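Local coordinates for protein putative agmatine deiminase (Streptococcus mutans, PDB 2EWO) that probably hydrolyses agmatine to N-carbamoylputrescine and ammonia, as an agmatine deiminase of the peptidyl-arginine deiminase family, at residues A[116-121]-A[153-158]. Residues are numbered along the deposited sequence; the frame is centred on the assembly and turned at random.
Sequences VDWEFN and YKTKDF
K154 reaches across to D117 and W118 where strands 116-119 and 153-155 run parallel, joined through helix 137-146 in a beta-alpha-beta unit. D117 N donates to Y153 O (2.6 Å), and T155 N to D117 O (3.2 Å). The lysine chain leaves with CG anti to its backbone N (chi1 -176°), then bends at chi2 (63°), which carries CD over D117 O and the amine on to two acceptors. NZ lies 3.1 Å from W118 O, above that carbonyl's plane, and forms a salt bridge with D117 OD2, at 3.3 Å only a weak hydrogen bond; R4 is the carboxylate's second partner. Lysine suits this place: its long chain lets the amine reach both a carboxylate and a backbone carbonyl of the neighbouring strand.

On the other face, T155 CG2 lies 3.4 Å from W118 CE3, while V116 CG2 lies over one face of the indole, toward its rim. F158 CD1 is 3.8 Å from W118 CE3, the ring planes oblique at 48°. W118 NE1 hydrogen-bonds T104 OG1, which leaves the ring's hydrocarbon part to apolar side chains and helix 191-202.

Beyond the strand pairing, a type II turn from T155 to F158 brings F158 O to E119 N (3.2 Å), and E119 CG and carboxylate lie against the turn's backbone. K154 and R4 probably favour a charged D117 carboxylate; the K154 amine ties the strands on one face, while W118 packs on T155 and F158 on the other.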
loop_
_atom_site.group_PDB
_atom_site.type_symbol
_atom_site.label_atom_id
_atom_site.label_comp_id
_atom_site.label_asym_id
_atom_site.label_seq_id
_atom_site.Cartn_x
_atom_site.Cartn_y
_atom_site.Cartn_z
ATOM N N VAL A 116 18.306 15.104 -17.348
ATOM C CA VAL A 116 19.378 14.506 -16.571
ATOM C C VAL A 116 18.814 14.093 -15.226
ATOM O O VAL A 116 18.379 14.935 -14.444
ATOM C CB VAL A 116 20.559 15.484 -16.353
ATOM C CG1 VAL A 116 20.035 16.851 -15.984
ATOM C CG2 VAL A 116 21.473 14.965 -15.248
ATOM N N ASP A 117 18.801 12.789 -14.974
ATOM C CA ASP A 117 18.285 12.270 -13.716
ATOM C C ASP A 117 19.450 12.042 -12.758
ATOM O O ASP A 117 20.337 11.232 -13.028
ATOM C CB ASP A 117 17.511 10.968 -13.972
ATOM C CG ASP A 117 17.013 10.316 -12.695
ATOM O OD1 ASP A 117 16.916 11.005 -11.654
ATOM O OD2 ASP A 117 16.700 9.108 -12.742
ATOM N N TRP A 118 19.451 12.783 -11.651
ATOM C CA TRP A 118 20.506 12.675 -10.645
ATOM C C TRP A 118 20.129 11.615 -9.617
ATOM O O TRP A 118 19.029 11.053 -9.646
ATOM C CB TRP A 118 20.719 14.019 -9.917
ATOM C CG TRP A 118 20.743 15.266 -10.802
ATOM C CD1 TRP A 118 19.697 16.114 -11.059
ATOM C CD2 TRP A 118 21.849 15.761 -11.571
ATOM N NE1 TRP A 118 20.083 17.095 -11.937
ATOM C CE2 TRP A 118 21.398 16.902 -12.269
ATOM C CE3 TRP A 118 23.182 15.349 -11.740
ATOM C CZ2 TRP A 118 22.228 17.632 -13.123
ATOM C CZ3 TRP A 118 24.004 16.080 -12.592
ATOM C CH2 TRP A 118 23.522 17.204 -13.270
ATOM N N GLU A 119 21.050 11.345 -8.704
ATOM C CA GLU A 119 20.796 10.376 -7.652
ATOM C C GLU A 119 20.251 11.164 -6.483
ATOM O O GLU A 119 20.783 12.215 -6.148
ATOM C CB GLU A 119 22.088 9.703 -7.231
ATOM C CG GLU A 119 22.894 9.213 -8.381
ATOM C CD GLU A 119 23.203 7.756 -8.245
ATOM O OE1 GLU A 119 23.704 7.374 -7.167
ATOM O OE2 GLU A 119 22.949 6.997 -9.207
ATOM N N PHE A 120 19.200 10.658 -5.856
ATOM C CA PHE A 120 18.584 11.344 -4.722
ATOM C C PHE A 120 18.720 10.512 -3.453
ATOM O O PHE A 120 18.367 9.340 -3.449
ATOM C CB PHE A 120 17.100 11.575 -5.018
ATOM C CG PHE A 120 16.347 12.233 -3.901
ATOM C CD1 PHE A 120 16.583 13.565 -3.579
ATOM C CD2 PHE A 120 15.381 11.525 -3.187
ATOM C CE1 PHE A 120 15.871 14.186 -2.569
ATOM C CE2 PHE A 120 14.657 12.134 -2.173
ATOM C CZ PHE A 120 14.903 13.470 -1.862
ATOM N N ASN A 121 19.216 11.102 -2.371
ATOM C CA ASN A 121 19.354 10.336 -1.140
ATOM C C ASN A 121 18.723 11.042 0.054
ATOM O O ASN A 121 19.146 10.855 1.191
ATOM C CB ASN A 121 20.828 10.048 -0.863
ATOM C CG ASN A 121 21.644 11.309 -0.747
ATOM O OD1 ASN A 121 22.817 11.271 -0.378
ATOM N ND2 ASN A 121 21.024 12.445 -1.069
ATOM N N TYR A 153 19.533 11.096 -18.962
ATOM C CA TYR A 153 20.908 10.746 -18.656
ATOM C C TYR A 153 20.927 10.432 -17.174
ATOM O O TYR A 153 20.343 11.179 -16.388
ATOM C CB TYR A 153 21.847 11.926 -18.906
ATOM C CG TYR A 153 21.901 12.415 -20.334
ATOM C CD1 TYR A 153 20.920 13.272 -20.846
ATOM C CD2 TYR A 153 22.916 11.995 -21.185
ATOM C CE1 TYR A 153 20.945 13.690 -22.178
ATOM C CE2 TYR A 153 22.952 12.402 -22.507
ATOM C CZ TYR A 153 21.961 13.241 -23.000
ATOM O OH TYR A 153 21.965 13.544 -24.336
ATOM N N LYS A 154 21.589 9.341 -16.790
ATOM C CA LYS A 154 21.684 8.950 -15.377
ATOM C C LYS A 154 23.093 9.138 -14.813
ATOM O O LYS A 154 24.039 8.451 -15.209
ATOM C CB LYS A 154 21.262 7.492 -15.186
ATOM C CG LYS A 154 21.243 7.038 -13.733
ATOM C CD LYS A 154 20.210 7.820 -12.935
ATOM C CE LYS A 154 20.116 7.329 -11.489
ATOM N NZ LYS A 154 19.126 8.111 -10.695
ATOM N N THR A 155 23.213 10.078 -13.881
ATOM C CA THR A 155 24.485 10.373 -13.235
ATOM C C THR A 155 24.712 9.343 -12.126
ATOM O O THR A 155 24.421 9.600 -10.959
ATOM C CB THR A 155 24.473 11.799 -12.630
ATOM O OG1 THR A 155 23.352 11.945 -11.747
ATOM C CG2 THR A 155 24.379 12.835 -13.735
ATOM N N LYS A 156 25.232 8.176 -12.494
ATOM C CA LYS A 156 25.452 7.126 -11.514
ATOM C C LYS A 156 26.445 7.525 -10.435
ATOM O O LYS A 156 27.532 8.043 -10.717
ATOM C CB LYS A 156 25.902 5.825 -12.197
ATOM C CG LYS A 156 25.934 4.610 -11.255
ATOM C CD LYS A 156 26.033 3.263 -11.991
ATOM C CE LYS A 156 25.939 2.084 -11.005
ATOM N NZ LYS A 156 25.905 0.726 -11.638
ATOM N N ASP A 157 26.032 7.282 -9.194
ATOM C CA ASP A 157 26.811 7.572 -7.991
ATOM C C ASP A 157 27.004 9.054 -7.696
ATOM O O ASP A 157 27.721 9.420 -6.765
ATOM C CB ASP A 157 28.163 6.861 -8.049
ATOM C CG ASP A 157 28.016 5.356 -8.011
ATOM O OD1 ASP A 157 27.311 4.863 -7.110
ATOM O OD2 ASP A 157 28.600 4.664 -8.872
ATOM N N PHE A 158 26.353 9.902 -8.487
ATOM C CA PHE A 158 26.432 11.343 -8.294
ATOM C C PHE A 158 25.096 11.843 -7.746
ATOM O O PHE A 158 24.137 12.001 -8.498
ATOM C CB PHE A 158 26.723 12.053 -9.614
ATOM C CG PHE A 158 26.992 13.513 -9.452
ATOM C CD1 PHE A 158 25.948 14.410 -9.287
ATOM C CD2 PHE A 158 28.291 13.985 -9.399
ATOM C CE1 PHE A 158 26.196 15.762 -9.067
ATOM C CE2 PHE A 158 28.550 15.329 -9.180
ATOM C CZ PHE A 158 27.499 16.219 -9.013
#